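Local coordinates for tail fiber protein (PDB 5W5P) that probably recognises, and perhaps degrades, the capsular polysaccharide of its Acinetobacter host as the trimeric tailspike of a bacteriophage, at residues 522-525 against 530-533. Sequence-based numbering, arbitrary orientation.
Sequences QGSE and GATT
Ser524 and Ala531 face each other across the mouth of a loop, their CA atoms 5.6 Å apart, where the chain leaves strand 509-523 and turns back toward strand 535-546. No backbone-to-backbone hydrogen bond joins the two segments; a side chain and a water do so instead. Thr532 N gives its hydrogen to Ser524 OG at 3.2 Å, in an almost straight bond (175° at the hydrogen). Alongside it, one water accepts from Ser524 N (2.7 Å) and donates to Thr532 O (2.6 Å), so that both backbone polar groups of Thr532 are tied to Ser524. Further into the sheet the strands pair directly, through backbone hydrogen bonds between Gln522 and Tyr536; the contact thus closes the end of a beta hairpin in the antiparallel sheet of the C-terminal domain, far from the parallel beta-helix in the middle of the chain.

The serine hydroxyl lies opposite its own carbonyl carbon and beside its backbone N (chi1 -51°), a rotation that carries OG across to the returning chain. There it also meets the methyl CG2 of Thr532 at 3.3 Å, while the CB atoms of Ser524 and Ala531 touch at 3.9 Å. Ile552 O of the second subunit, a carbonyl that can only accept, receives the hydroxyl hydrogen, and the serine oxygen in turn accepts Thr532 N-H. Thr532 OG1 turns instead to Asp534 N. On the strand side, the amide of Gln522 holds the outgoing turn: NE2 reaches Glu525 OE1 at 2.9 Å and Gly523 O at 2.9 Å, both acceptors close to the amide plane. NE2 meets Glu525 OE1 on its anti lone pair but stands above the carbonyl plane of Gly523. The OE1 of Gln522 receives Gln501 NE2 of the second subunit, extending the polar network across the trimer interface.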
loop_
_atom_site.group_PDB
_atom_site.type_symbol
_atom_site.label_atom_id
_atom_site.label_comp_id
_atom_site.label_asym_id
_atom_site.label_seq_id
_atom_site.Cartn_x
_atom_site.Cartn_y
_atom_site.Cartn_z
ATOM N N GLN A 522 -30.645 -29.109 15.244
ATOM C CA GLN A 522 -29.839 -30.253 15.654
ATOM C C GLN A 522 -30.329 -31.514 14.952
ATOM O O GLN A 522 -31.536 -31.759 14.866
ATOM C CB GLN A 522 -29.882 -30.451 17.176
ATOM C CG GLN A 522 -29.202 -31.732 17.683
ATOM C CD GLN A 522 -27.675 -31.640 17.692
ATOM O OE1 GLN A 522 -27.097 -30.678 18.209
ATOM N NE2 GLN A 522 -27.018 -32.648 17.124
ATOM N N GLY A 523 -29.379 -32.313 14.467
ATOM C CA GLY A 523 -29.643 -33.594 13.855
ATOM C C GLY A 523 -28.832 -34.691 14.521
ATOM O O GLY A 523 -28.537 -34.643 15.719
ATOM N N SER A 524 -28.473 -35.690 13.721
ATOM C CA SER A 524 -27.651 -36.785 14.219
ATOM C C SER A 524 -26.223 -36.304 14.457
ATOM O O SER A 524 -25.612 -35.682 13.583
ATOM C CB SER A 524 -27.664 -37.946 13.225
ATOM O OG SER A 524 -28.991 -38.301 12.875
ATOM N N GLU A 525 -25.691 -36.593 15.645
ATOM C CA GLU A 525 -24.344 -36.176 16.021
ATOM C C GLU A 525 -23.723 -37.256 16.892
ATOM O O GLU A 525 -24.275 -37.601 17.941
ATOM C CB GLU A 525 -24.368 -34.837 16.762
ATOM C CG GLU A 525 -23.000 -34.234 17.012
ATOM C CD GLU A 525 -23.035 -32.718 17.063
ATOM O OE1 GLU A 525 -24.144 -32.148 16.981
ATOM O OE2 GLU A 525 -21.956 -32.097 17.182
ATOM N N GLY A 530 -27.381 -45.798 11.327
ATOM C CA GLY A 530 -28.701 -45.219 11.475
ATOM C C GLY A 530 -28.765 -43.709 11.412
ATOM O O GLY A 530 -29.869 -43.149 11.483
ATOM N N ALA A 531 -27.628 -43.029 11.282
ATOM C CA ALA A 531 -27.627 -41.574 11.257
ATOM C C ALA A 531 -28.308 -41.051 9.999
ATOM O O ALA A 531 -28.300 -41.692 8.945
ATOM C CB ALA A 531 -26.197 -41.038 11.342
ATOM N N THR A 532 -28.906 -39.872 10.120
ATOM C CA THR A 532 -29.571 -39.220 9.004
ATOM C C THR A 532 -28.978 -37.835 8.799
ATOM O O THR A 532 -28.402 -37.240 9.714
ATOM C CB THR A 532 -31.082 -39.099 9.236
ATOM O OG1 THR A 532 -31.670 -38.354 8.162
ATOM C CG2 THR A 532 -31.351 -38.378 10.542
ATOM N N THR A 533 -29.135 -37.320 7.576
ATOM C CA THR A 533 -28.699 -35.965 7.268
ATOM C C THR A 533 -29.727 -34.912 7.658
ATOM O O THR A 533 -29.381 -33.729 7.728
ATOM C CB THR A 533 -28.393 -35.821 5.776
ATOM O OG1 THR A 533 -29.589 -36.052 5.019
ATOM C CG2 THR A 533 -27.314 -36.802 5.346
HETATM O O HOH W 1 -28.741 -35.079 11.111
#